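Local coordinates for cellulose-binding protein (Saccharophagus degradans, PDB 2YHG) that is of unestablished activity but probably hydrolyses N- or O-glycosidic bonds, this piece pairing a nucleoside hydrolase-like domain with a smaller C-terminal beta domain, at residues 113-119 with 155-159; 358-362 with 396-400; 411-417 with 429-435. All coordinates share one frame; numbering follows the deposited sequence. Where two conformers were deposited one is given.

Contact 1: 113-119 with 155-159; sequences GQRGYGM and NTIAQ. With EDO (1,2-ethanediol), chain J.
The side-chain amide of Asn155 is gripped at its edge by two backbone carbonyls of the loop 113-119, while CB and CG of Gln114 lie over one face of it, both 3.3 Å from Asn155 OD1. ND2 spends its two hydrogens near the amide plane, one on Gly118 O (2.9 Å, N-H...O 166°) and one, more bent, on Gly116 O (3.0 Å). The amide of Gln114 stands almost perpendicular to that of Asn155 but lies 13° from parallel to that of Gln159; Gln159 CB meets Gln114 CD at 3.7 Å. A bend at chi2 (-46°) folds the Gln114 chain back over the helix start, where Ser128 binds OE1 and the carbonyls of Asp121 and Lys126 bind NE2. Gln114 N donates almost straight to Thr156 OG1 (3.1 Å), and Met119 SD touches Ala158 CB. On the outer side of the loop, a 1,2-ethanediol, probably from the crystallisation liquor, accepts from Arg115 N through O1 and from Arg115 NE through O2, each at 2.9 Å. The first turn of helix 155-167 thus ties down this loop of the nucleoside hydrolase-like domain: one amide bridges Gly116 O, which Thr66 OG1 also binds, and Gly118 O, holding the bend.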
ATOM      1  N   GLY A 113       7.938   8.691 -16.956  1.00  6.96           N
ATOM      2  CA  GLY A 113       7.425   9.908 -16.360  1.00  6.87           C
ATOM      3  C   GLY A 113       8.350  11.071 -16.617  1.00  6.44           C
ATOM      4  O   GLY A 113       9.028  11.141 -17.642  1.00  7.54           O
ATOM      5  N   GLN A 114       8.408  12.004 -15.670  1.00  6.44           N
ATOM      6  CA  GLN A 114       9.286  13.170 -15.873  1.00  6.58           C
ATOM      7  C   GLN A 114      10.736  12.687 -15.901  1.00  6.40           C
ATOM      8  O   GLN A 114      11.153  11.859 -15.065  1.00  6.92           O
ATOM      9  CB  GLN A 114       9.132  14.209 -14.777  1.00  6.56           C
ATOM     10  CG  GLN A 114       7.697  14.656 -14.499  1.00  7.16           C
ATOM     11  CD  GLN A 114       6.913  14.955 -15.760  1.00  7.16           C
ATOM     12  OE1 GLN A 114       6.064  14.173 -16.175  1.00  8.02           O
ATOM     13  NE2 GLN A 114       7.192  16.073 -16.385  1.00  7.99           N
ATOM     14  N   ARG A 115      11.523  13.257 -16.822  1.00  7.09           N
ATOM     15  CA  ARG A 115      12.920  12.865 -17.014  1.00  7.13           C
ATOM     16  C   ARG A 115      13.888  13.751 -16.258  1.00  7.10           C
ATOM     17  O   ARG A 115      15.074  13.430 -16.207  1.00  7.81           O
ATOM     18  CB  ARG A 115      13.270  12.826 -18.483  1.00  8.63           C
ATOM     19  CG  ARG A 115      12.505  11.781 -19.240  1.00 11.33           C
ATOM     20  CD  ARG A 115      12.875  11.765 -20.717  1.00 15.00           C
ATOM     21  NE  ARG A 115      12.495  13.003 -21.388  1.00 14.67           N
ATOM     22  CZ  ARG A 115      13.060  13.455 -22.500  1.00 17.72           C
ATOM     23  NH1 ARG A 115      14.061  12.793 -23.028  1.00 23.85           N
ATOM     24  NH2 ARG A 115      12.540  14.496 -23.134  1.00 23.07           N
ATOM     25  N   GLY A 116      13.405  14.862 -15.715  1.00  7.00           N
ATOM     26  CA  GLY A 116      14.195  15.782 -14.917  1.00  7.16           C
ATOM     27  C   GLY A 116      13.621  15.948 -13.541  1.00  6.82           C
ATOM     28  O   GLY A 116      12.590  15.355 -13.192  1.00  6.97           O
ATOM     29  N   TYR A 117      14.285  16.778 -12.731  1.00  7.27           N
ATOM     30  CA  TYR A 117      14.041  16.830 -11.300  1.00  6.37           C
ATOM     31  C   TYR A 117      12.999  17.861 -10.859  1.00  5.94           C
ATOM     32  O   TYR A 117      13.053  19.032 -11.228  1.00  7.36           O
ATOM     33  CB  TYR A 117      15.363  17.132 -10.579  1.00  7.22           C
ATOM     34  CG  TYR A 117      15.160  17.399  -9.109  1.00  6.89           C
ATOM     35  CD1 TYR A 117      14.812  16.370  -8.242  1.00  6.67           C
ATOM     36  CD2 TYR A 117      15.236  18.673  -8.589  1.00  7.35           C
ATOM     37  CE1 TYR A 117      14.520  16.619  -6.897  1.00  6.78           C
ATOM     38  CE2 TYR A 117      14.963  18.944  -7.253  1.00  8.58           C
ATOM     39  CZ  TYR A 117      14.558  17.911  -6.427  1.00  7.27           C
ATOM     40  OH  TYR A 117      14.191  18.131  -5.108  1.00  8.82           O
ATOM     41  N   GLY A 118      12.094  17.414 -10.001  1.00  6.02           N
ATOM     42  CA  GLY A 118      11.264  18.282  -9.215  1.00  6.38           C
ATOM     43  C   GLY A 118      10.383  19.195 -10.049  1.00  6.25           C
ATOM     44  O   GLY A 118      10.016  18.882 -11.181  1.00  6.64           O
ATOM     45  N   MET A 119       9.997  20.320  -9.452  1.00  6.75           N
ATOM     46  CA  MET A 119       9.187  21.302 -10.156  1.00  6.61           C
ATOM     47  C   MET A 119       9.942  21.903 -11.339  1.00  6.95           C
ATOM     48  O   MET A 119       9.316  22.498 -12.210  1.00  8.26           O
ATOM     49  CB  MET A 119       8.713  22.403  -9.210  1.00  7.34           C
ATOM     50  CG  MET A 119       7.687  21.928  -8.188  1.00  7.74           C
ATOM     51  SD  MET A 119       6.165  21.219  -8.923  1.00  7.89           S
ATOM     52  CE  MET A 119       5.403  22.660  -9.628  1.00  9.35           C
ATOM     53  N   ASN A 155       7.121  14.439  -8.987  1.00  5.30           N
ATOM     54  CA  ASN A 155       6.850  15.381 -10.036  1.00  5.88           C
ATOM     55  C   ASN A 155       6.041  14.866 -11.213  1.00  5.61           C
ATOM     56  O   ASN A 155       5.496  15.693 -11.955  1.00  6.55           O
ATOM     57  CB  ASN A 155       8.081  16.149 -10.489  1.00  6.06           C
ATOM     58  CG  ASN A 155       9.050  15.352 -11.345  1.00  5.84           C
ATOM     59  OD1 ASN A 155       8.984  14.128 -11.460  1.00  6.34           O
ATOM     60  ND2 ASN A 155       9.955  16.065 -11.983  1.00  6.73           N
ATOM     61  N   THR A 156       5.936  13.564 -11.441  1.00  5.65           N
ATOM     62  CA  THR A 156       5.054  13.077 -12.509  1.00  5.97           C
ATOM     63  C   THR A 156       3.603  13.274 -12.123  1.00  6.17           C
ATOM     64  O   THR A 156       2.743  13.586 -12.960  1.00  6.83           O
ATOM     65  CB  THR A 156       5.355  11.620 -12.870  1.00  6.16           C
ATOM     66  OG1 THR A 156       6.754  11.449 -13.163  1.00  6.56           O
ATOM     67  CG2 THR A 156       4.571  11.189 -14.074  1.00  7.24           C
ATOM     68  N   ILE A 157       3.299  13.118 -10.842  1.00  5.95           N
ATOM     69  CA  ILE A 157       1.979  13.418 -10.300  1.00  6.36           C
ATOM     70  C   ILE A 157       1.746  14.938 -10.398  1.00  6.42           C
ATOM     71  O   ILE A 157       0.652  15.387 -10.801  1.00  7.02           O
ATOM     72  CB  ILE A 157       1.831  12.934  -8.858  1.00  6.47           C
ATOM     73  CG1 ILE A 157       2.207  11.460  -8.704  1.00  7.66           C
ATOM     74  CG2 ILE A 157       0.388  13.170  -8.394  1.00  7.75           C
ATOM     75  CD1 ILE A 157       2.333  10.977  -7.266  1.00  9.04           C
ATOM     76  N   ALA A 158       2.748  15.729 -10.024  1.00  6.85           N
ATOM     77  CA  ALA A 158       2.607  17.192 -10.095  1.00  6.65           C
ATOM     78  C   ALA A 158       2.370  17.643 -11.550  1.00  6.84           C
ATOM     79  O   ALA A 158       1.558  18.541 -11.754  1.00  7.42           O
ATOM     80  CB  ALA A 158       3.806  17.878  -9.498  1.00  7.46           C
ATOM     81  N   GLN A 159       3.034  17.037 -12.521  1.00  6.56           N
ATOM     82  CA  GLN A 159       2.807  17.446 -13.913  1.00  6.87           C
ATOM     83  C   GLN A 159       1.347  17.146 -14.310  1.00  7.34           C
ATOM     84  O   GLN A 159       0.705  17.952 -14.990  1.00  8.08           O
ATOM     85  CB  GLN A 159       3.761  16.743 -14.862  1.00  6.84           C
ATOM     86  CG  GLN A 159       3.512  17.057 -16.326  1.00  7.75           C
ATOM     87  CD  GLN A 159       3.792  18.504 -16.682  1.00  7.72           C
ATOM     88  OE1 GLN A 159       4.470  19.211 -15.954  1.00  8.39           O
ATOM     89  NE2 GLN A 159       3.251  18.980 -17.827  1.00  9.31           N
TER
HETATM   90  C1  EDO J1942       9.400  15.509 -19.364  1.00 16.75           C
HETATM   91  O1  EDO J1942      10.674  15.192 -18.832  1.00 12.20           O
HETATM   92  C2  EDO J1942       8.842  14.327 -20.102  1.00 25.93           C
HETATM   93  O2  EDO J1942       9.743  13.960 -21.145  1.00 21.25           O

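Contact 2: 358-362 with 396-400; sequences SLDAS and SASAN
An antiparallel strand pair at the edge of a three-stranded sheet in the C-terminal domain joins 358-362 to 396-400, and it finishes in an Asx turn as the chain leaves strand 356-360. Leu359 and Ala399 form the hydrogen-bonded pair: Leu359 N reaches Ala399 O and Ala399 N returns to Leu359 O, each at 2.9 Å. The non-hydrogen-bonded pairs Ser358-Asn400 and Asp360-Ser398 flank it. Beyond the regular strands, Ala361 N still donates to Ala397 O (2.8 Å, N-H...O 175°), approaching from above the carbonyl plane, so the pairing runs one step into the turn.

The two faces differ in character. Leu359 and Ala399 point inward, where both meet Trp376 of strand 372-378; Ala361 rests on the same tryptophan and on Tyr374. Ser358, Asp360, Ser398 and Asn400 occupy the other, polar face. A water there joins the strands, bound to Ser398 OG and, in the conformer of Ser358 described, to Ser358 OG, and donating to Ala399 O (2.8 Å). In that conformer both serines hold OG anti to the backbone N (chi1 164° and 173°), an orientation that lets their hydroxyls reach this one water from the two strands. In the conformer of Asn400 described, OD1 lies against CA and CB of Ser358, while Ser398 CB sits alongside the Asp360 carboxylate. Asn339, next to the outer strand, binds the backbone of Asp360 and, through ND2, Ser358 O.

Asp360 OD1 closes the turn by accepting two bonds from Ser362: the hydroxyl OG comes at 2.7 Å on the syn lone pair, whereas Ser362 N comes at 2.9 Å from above the carboxylate plane.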
ATOM      1  N   SER A 358     -21.608 -10.014  19.498  1.00  7.65           N
ATOM      2  CA  SER A 358     -21.015 -11.269  19.081  0.50  8.29           C
ATOM      3  C   SER A 358     -20.326 -11.112  17.720  1.00  7.96           C
ATOM      4  O   SER A 358     -20.938 -10.598  16.779  1.00  8.69           O
ATOM      5  CB  SER A 358     -22.122 -12.326  19.002  0.50 10.69           C
ATOM      6  OG  SER A 358     -21.719 -13.456  18.269  0.50 12.51           O
ATOM      7  N   LEU A 359     -19.077 -11.542  17.617  1.00  7.76           N
ATOM      8  CA  LEU A 359     -18.358 -11.555  16.340  1.00  8.96           C
ATOM      9  C   LEU A 359     -17.837 -12.969  16.138  1.00  9.18           C
ATOM     10  O   LEU A 359     -17.014 -13.444  16.898  1.00  9.97           O
ATOM     11  CB  LEU A 359     -17.208 -10.547  16.334  1.00  9.52           C
ATOM     12  CG  LEU A 359     -17.581  -9.070  16.506  1.00  9.53           C
ATOM     13  CD1 LEU A 359     -16.312  -8.213  16.630  1.00 10.98           C
ATOM     14  CD2 LEU A 359     -18.489  -8.563  15.413  1.00 10.52           C
ATOM     15  N   ASP A 360     -18.387 -13.638  15.141  1.00 10.53           N
ATOM     16  CA  ASP A 360     -18.165 -15.057  14.954  1.00 11.72           C
ATOM     17  C   ASP A 360     -17.480 -15.295  13.617  1.00  9.60           C
ATOM     18  O   ASP A 360     -18.065 -15.021  12.581  1.00 11.00           O
ATOM     19  CB  ASP A 360     -19.528 -15.777  14.995  1.00 13.35           C
ATOM     20  CG  ASP A 360     -19.418 -17.258  14.977  1.00 16.50           C
ATOM     21  OD1 ASP A 360     -18.306 -17.803  14.825  1.00 14.60           O
ATOM     22  OD2 ASP A 360     -20.494 -17.882  15.111  1.00 23.10           O
ATOM     23  N   ALA A 361     -16.237 -15.766  13.680  1.00 10.61           N
ATOM     24  CA  ALA A 361     -15.448 -16.030  12.494  1.00 10.67           C
ATOM     25  C   ALA A 361     -15.540 -17.480  12.032  1.00 12.36           C
ATOM     26  O   ALA A 361     -14.777 -17.882  11.131  1.00 13.99           O
ATOM     27  CB  ALA A 361     -13.986 -15.643  12.741  1.00 12.65           C
ATOM     28  N   SER A 362     -16.446 -18.267  12.590  1.00 13.18           N
ATOM     29  CA  SER A 362     -16.718 -19.600  12.021  1.00 14.67           C
ATOM     30  C   SER A 362     -17.078 -19.481  10.492  1.00 11.86           C
ATOM     31  O   SER A 362     -17.785 -18.678  10.026  1.00 16.05           O
ATOM     32  CB  SER A 362     -17.876 -20.252  12.837  1.00 15.85           C
ATOM     33  OG  SER A 362     -17.549 -20.284  14.179  1.00 17.67           O
ATOM     34  N   SER A 396     -10.663 -17.494  20.257  1.00 14.57           N
ATOM     35  CA  SER A 396     -11.594 -18.438  19.671  1.00 15.58           C
ATOM     36  C   SER A 396     -12.285 -17.840  18.452  1.00 12.08           C
ATOM     37  O   SER A 396     -12.285 -16.620  18.233  1.00 12.11           O
ATOM     38  CB  SER A 396     -12.654 -18.787  20.699  1.00 16.39           C
ATOM     39  OG  SER A 396     -12.026 -19.401  21.801  1.00 21.72           O
ATOM     40  N   ALA A 397     -12.822 -18.694  17.601  1.00 13.13           N
ATOM     41  CA  ALA A 397     -13.543 -18.192  16.443  1.00 12.44           C
ATOM     42  C   ALA A 397     -14.697 -17.284  16.823  1.00 11.17           C
ATOM     43  O   ALA A 397     -14.977 -16.317  16.124  1.00 12.52           O
ATOM     44  CB  ALA A 397     -14.036 -19.349  15.588  1.00 14.90           C
ATOM     45  N   SER A 398     -15.380 -17.619  17.906  1.00 12.40           N
ATOM     46  CA  SER A 398     -16.581 -16.932  18.290  1.00 13.58           C
ATOM     47  C   SER A 398     -16.314 -16.082  19.532  1.00 12.38           C
ATOM     48  O   SER A 398     -16.153 -16.611  20.626  1.00 14.88           O
ATOM     49  CB  SER A 398     -17.652 -17.994  18.549  1.00 15.82           C
ATOM     50  OG  SER A 398     -18.799 -17.425  19.072  1.00 18.32           O
ATOM     51  N   ALA A 399     -16.182 -14.783  19.332  1.00 11.27           N
ATOM     52  CA  ALA A 399     -15.814 -13.813  20.374  1.00 11.70           C
ATOM     53  C   ALA A 399     -16.998 -12.887  20.707  1.00 10.26           C
ATOM     54  O   ALA A 399     -17.967 -12.776  19.946  1.00 10.57           O
ATOM     55  CB  ALA A 399     -14.570 -12.996  19.961  1.00 13.60           C
ATOM     56  N   ASN A 400     -16.886 -12.172  21.825  1.00  9.50           N
ATOM     57  CA  ASN A 400     -17.941 -11.232  22.235  0.50  8.89           C
ATOM     58  C   ASN A 400     -17.305  -9.976  22.748  1.00  9.46           C
ATOM     59  O   ASN A 400     -16.479 -10.008  23.653  1.00 12.80           O
ATOM     60  CB  ASN A 400     -18.914 -11.787  23.299  0.50  8.67           C
ATOM     61  CG  ASN A 400     -19.852 -12.777  22.740  0.50  6.77           C
ATOM     62  OD1 ASN A 400     -20.891 -12.439  22.180  0.50  8.81           O
ATOM     63  ND2 ASN A 400     -19.454 -14.043  22.794  0.50 10.46           N
TER
HETATM   64  O   HOH W   1     -19.615 -14.854  19.102  1.00 18.62           O

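Contact 3: 411-417 with 429-435; sequences DIHILLT and YRRVVIN
Asp411 OD2 is gripped by His413 NE2 at 2.9 Å and by a water at 2.6 Å that, in the conformer of Asn435 described, also accepts from Asn435 ND2 on the partner strand. The imidazole is held at both nitrogens, each partner lying in the ring plane: NE2 donates to the carboxylate, meeting it from above the carboxylate plane, and ND1 accepts from Arg431 NH1 (3.0 Å, N-H...N 158°). The guanidinium is turned 80° from the ring; a bend at chi3 (-57°) after an extended start carries NH1 to the ring edge. Val433 CG2 covers one ring face, a CH-pi contact 3.7 Å from the centroid and almost directly over the ring centre. Arg431 is further tied by NE to Leu256 O and by NH1 to Met264 O, while Asp383, a magnesium ligand, binds His413 N.

Strands 411-420 and 427-436 form a beta hairpin, and six backbone bonds join three hydrogen-bonded pairs: Ile412-Ile434, Ile414-Val432 and Leu416-Arg430. On their face Ile414 CG1 packs against Ile434 CD1 at 4.1 Å. On the other, Thr417 OG1 meets the edge of the Tyr429 ring, whose hydroxyl pairs with Trp267. With NE2 donating and ND1 accepting, the imidazole is probably neutral, its tautomer and ring orientation set by the aspartate on one side and the arginine on the other.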
ATOM      1  N   ASP A 411     -16.167   5.482  17.934  1.00  8.93           N
ATOM      2  CA  ASP A 411     -16.063   4.180  17.300  1.00  8.17           C
ATOM      3  C   ASP A 411     -15.042   3.324  18.001  1.00  7.80           C
ATOM      4  O   ASP A 411     -14.155   3.811  18.757  1.00  8.95           O
ATOM      5  CB  ASP A 411     -15.876   4.230  15.762  1.00  8.75           C
ATOM      6  CG  ASP A 411     -14.541   4.702  15.270  1.00  9.54           C
ATOM      7  OD1 ASP A 411     -13.650   5.107  16.030  1.00 10.83           O
ATOM      8  OD2 ASP A 411     -14.326   4.574  14.037  1.00 10.50           O
ATOM      9  N   ILE A 412     -15.172   2.024  17.774  1.00  7.64           N
ATOM     10  CA  ILE A 412     -14.340   0.992  18.376  1.00  7.74           C
ATOM     11  C   ILE A 412     -13.929   0.059  17.241  1.00  7.93           C
ATOM     12  O   ILE A 412     -14.797  -0.475  16.535  1.00  8.51           O
ATOM     13  CB  ILE A 412     -15.103   0.226  19.459  1.00  8.34           C
ATOM     14  CG1 ILE A 412     -15.361   1.122  20.677  1.00  9.66           C
ATOM     15  CG2 ILE A 412     -14.379  -1.045  19.871  1.00  9.89           C
ATOM     16  CD1 ILE A 412     -16.326   0.561  21.703  1.00 12.16           C
ATOM     17  N   HIS A 413     -12.634  -0.111  17.044  1.00  7.31           N
ATOM     18  CA  HIS A 413     -12.120  -0.976  15.992  1.00  7.75           C
ATOM     19  C   HIS A 413     -11.681  -2.297  16.585  1.00  7.38           C
ATOM     20  O   HIS A 413     -10.789  -2.352  17.453  1.00  8.74           O
ATOM     21  CB  HIS A 413     -10.947  -0.316  15.264  1.00  7.60           C
ATOM     22  CG  HIS A 413     -11.324   0.855  14.432  1.00  7.20           C
ATOM     23  ND1 HIS A 413     -10.556   1.271  13.367  1.00  7.94           N
ATOM     24  CD2 HIS A 413     -12.353   1.729  14.544  1.00  7.96           C
ATOM     25  CE1 HIS A 413     -11.113   2.369  12.874  1.00  7.98           C
ATOM     26  NE2 HIS A 413     -12.200   2.676  13.573  1.00  8.19           N
ATOM     27  N   ILE A 414     -12.299  -3.379  16.115  1.00  7.32           N
ATOM     28  CA  ILE A 414     -11.973  -4.731  16.516  1.00  7.38           C
ATOM     29  C   ILE A 414     -11.370  -5.445  15.339  1.00  8.35           C
ATOM     30  O   ILE A 414     -11.949  -5.426  14.257  1.00 11.23           O
ATOM     31  CB  ILE A 414     -13.214  -5.476  17.025  1.00  8.20           C
ATOM     32  CG1 ILE A 414     -13.925  -4.700  18.145  1.00  8.89           C
ATOM     33  CG2 ILE A 414     -12.835  -6.885  17.430  1.00  9.58           C
ATOM     34  CD1 ILE A 414     -13.103  -4.518  19.408  1.00  9.70           C
ATOM     35  N   LEU A 415     -10.210  -6.061  15.506  1.00  7.85           N
ATOM     36  CA  LEU A 415      -9.549  -6.769  14.439  1.00  8.04           C
ATOM     37  C   LEU A 415      -9.525  -8.269  14.644  1.00  7.84           C
ATOM     38  O   LEU A 415      -9.049  -8.757  15.679  1.00  9.41           O
ATOM     39  CB  LEU A 415      -8.121  -6.269  14.290  1.00  8.46           C
ATOM     40  CG  LEU A 415      -7.329  -6.880  13.145  1.00  9.45           C
ATOM     41  CD1 LEU A 415      -7.950  -6.567  11.788  1.00 10.36           C
ATOM     42  CD2 LEU A 415      -5.850  -6.434  13.208  1.00 11.10           C
ATOM     43  N   LEU A 416      -9.999  -9.009  13.646  1.00  8.15           N
ATOM     44  CA  LEU A 416      -9.729 -10.440  13.555  1.00  8.84           C
ATOM     45  C   LEU A 416      -8.431 -10.615  12.774  1.00  8.68           C
ATOM     46  O   LEU A 416      -8.317 -10.160  11.635  1.00  8.88           O
ATOM     47  CB  LEU A 416     -10.833 -11.154  12.789  1.00  9.34           C
ATOM     48  CG  LEU A 416     -10.556 -12.629  12.485  1.00  9.74           C
ATOM     49  CD1 LEU A 416     -10.490 -13.470  13.745  1.00 12.67           C
ATOM     50  CD2 LEU A 416     -11.577 -13.148  11.457  1.00 11.47           C
ATOM     51  N   THR A 417      -7.470 -11.313  13.364  1.00  9.19           N
ATOM     52  CA  THR A 417      -6.330 -11.843  12.655  1.00  9.27           C
ATOM     53  C   THR A 417      -6.468 -13.362  12.601  1.00  9.71           C
ATOM     54  O   THR A 417      -6.588 -14.022  13.631  1.00 10.66           O
ATOM     55  CB  THR A 417      -5.002 -11.455  13.350  1.00 10.54           C
ATOM     56  OG1 THR A 417      -4.890 -10.042  13.398  1.00 10.37           O
ATOM     57  CG2 THR A 417      -3.800 -12.004  12.582  1.00 11.82           C
ATOM     58  N   TYR A 429      -7.066 -10.889   7.514  1.00  9.21           N
ATOM     59  CA  TYR A 429      -7.613  -9.906   8.441  1.00  8.20           C
ATOM     60  C   TYR A 429      -9.047  -9.582   8.128  1.00  7.98           C
ATOM     61  O   TYR A 429      -9.431  -9.473   6.970  1.00  9.47           O
ATOM     62  CB  TYR A 429      -6.818  -8.597   8.322  1.00  8.40           C
ATOM     63  CG  TYR A 429      -5.337  -8.754   8.541  1.00  8.89           C
ATOM     64  CD1 TYR A 429      -4.813  -8.914   9.798  1.00  8.71           C
ATOM     65  CD2 TYR A 429      -4.453  -8.818   7.460  1.00  8.48           C
ATOM     66  CE1 TYR A 429      -3.450  -9.081   9.980  1.00  9.38           C
ATOM     67  CE2 TYR A 429      -3.098  -8.940   7.633  1.00  9.38           C
ATOM     68  CZ  TYR A 429      -2.606  -9.068   8.895  1.00  8.53           C
ATOM     69  OH  TYR A 429      -1.231  -9.154   9.062  1.00  9.64           O
ATOM     70  N   ARG A 430      -9.806  -9.261   9.181  1.00  7.93           N
ATOM     71  CA  ARG A 430     -11.055  -8.530   9.042  0.50  7.89           C
ATOM     72  C   ARG A 430     -11.192  -7.534  10.183  1.00  7.38           C
ATOM     73  O   ARG A 430     -11.299  -7.932  11.338  1.00  8.20           O
ATOM     74  CB  ARG A 430     -12.280  -9.439   9.030  0.50  9.15           C
ATOM     75  CG  ARG A 430     -13.596  -8.661   8.927  0.50  9.14           C
ATOM     76  CD  ARG A 430     -13.803  -8.101   7.521  0.50  8.01           C
ATOM     77  NE  ARG A 430     -13.885  -9.195   6.545  0.50 10.87           N
ATOM     78  CZ  ARG A 430     -14.901 -10.059   6.461  0.50 11.27           C
ATOM     79  NH1 ARG A 430     -16.051  -9.811   7.059  0.50 10.57           N
ATOM     80  NH2 ARG A 430     -14.816 -11.134   5.694  0.50 11.86           N
ATOM     81  N   ARG A 431     -11.204  -6.252   9.865  1.00  6.95           N
ATOM     82  CA  ARG A 431     -11.538  -5.222  10.804  1.00  7.34           C
ATOM     83  C   ARG A 431     -13.029  -5.005  10.851  1.00  6.83           C
ATOM     84  O   ARG A 431     -13.686  -4.905   9.829  1.00  7.65           O
ATOM     85  CB  ARG A 431     -10.823  -3.908  10.449  1.00  7.54           C
ATOM     86  CG  ARG A 431     -10.988  -2.840  11.539  1.00  7.99           C
ATOM     87  CD  ARG A 431     -10.427  -1.488  11.126  1.00  8.23           C
ATOM     88  NE  ARG A 431      -9.019  -1.608  10.772  1.00  7.94           N
ATOM     89  CZ  ARG A 431      -8.008  -0.861  11.207  1.00  7.65           C
ATOM     90  NH1 ARG A 431      -8.161   0.073  12.115  1.00  7.69           N
ATOM     91  NH2 ARG A 431      -6.822  -1.076  10.673  1.00  7.05           N
ATOM     92  N   VAL A 432     -13.546  -4.925  12.073  1.00  6.88           N
ATOM     93  CA  VAL A 432     -14.920  -4.572  12.364  1.00  6.84           C
ATOM     94  C   VAL A 432     -14.909  -3.224  13.069  1.00  6.58           C
ATOM     95  O   VAL A 432     -14.394  -3.099  14.183  1.00  7.91           O
ATOM     96  CB  VAL A 432     -15.614  -5.624  13.230  1.00  7.97           C
ATOM     97  CG1 VAL A 432     -17.086  -5.274  13.374  1.00  9.63           C
ATOM     98  CG2 VAL A 432     -15.472  -7.014  12.604  1.00  9.75           C
ATOM     99  N   VAL A 433     -15.425  -2.202  12.408  1.00  6.43           N
ATOM    100  CA  VAL A 433     -15.539  -0.865  12.977  1.00  6.82           C
ATOM    101  C   VAL A 433     -16.944  -0.741  13.530  1.00  7.06           C
ATOM    102  O   VAL A 433     -17.939  -0.806  12.793  1.00  8.12           O
ATOM    103  CB  VAL A 433     -15.271   0.219  11.918  1.00  7.26           C
ATOM    104  CG1 VAL A 433     -15.595   1.593  12.481  1.00  8.90           C
ATOM    105  CG2 VAL A 433     -13.826   0.137  11.442  1.00  8.41           C
ATOM    106  N   ILE A 434     -17.050  -0.545  14.839  1.00  6.94           N
ATOM    107  CA  ILE A 434     -18.321  -0.452  15.538  1.00  7.50           C
ATOM    108  C   ILE A 434     -18.543   1.002  15.932  1.00  7.61           C
ATOM    109  O   ILE A 434     -17.817   1.550  16.752  1.00  8.36           O
ATOM    110  CB  ILE A 434     -18.372  -1.364  16.770  1.00  8.03           C
ATOM    111  CG1 ILE A 434     -18.019  -2.815  16.383  1.00  8.45           C
ATOM    112  CG2 ILE A 434     -19.744  -1.272  17.405  1.00  8.80           C
ATOM    113  CD1 ILE A 434     -17.920  -3.807  17.556  1.00  9.55           C
ATOM    114  N   ASN A 435     -19.518   1.632  15.287  1.00  7.84           N
ATOM    115  CA  ASN A 435     -19.938   2.982  15.599  0.50  8.28           C
ATOM    116  C   ASN A 435     -20.947   2.899  16.742  1.00  7.91           C
ATOM    117  O   ASN A 435     -21.959   2.220  16.608  1.00  9.21           O
ATOM    118  CB  ASN A 435     -20.605   3.615  14.372  0.50  8.97           C
ATOM    119  CG  ASN A 435     -19.678   3.680  13.185  0.50 14.63           C
ATOM    120  OD1 ASN A 435     -19.898   3.028  12.167  0.50 24.66           O
ATOM    121  ND2 ASN A 435     -18.542   4.304  13.385  0.50 11.98           N
TER
HETATM  122  O   HOH W   2     -16.016   5.123  12.090  1.00 11.69           O

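Contacts 2 and 3 face each other inside the C-terminal domain, with centres 12 Å apart, and their sheets pack through aliphatic side chains: Ala361 CB meets Leu416 CD2 at 3.7 Å, and Leu359 CD1 meets Ile414 CG2 at 3.8 Å. Such sheet-on-sheet packing is consistent with a beta sandwich. Contact 3 lies next to the magnesium site of Gly380, Asp383 and Tyr385, whereas Leu359 of contact 2 is about 11 Å from Asp383, side chain to side chain. Contact 1 belongs to the nucleoside hydrolase-like domain, with its centre 39 Å from that of contact 3; there the Asn155 side chain is about 9 Å from that of the calcium ligand Asp36.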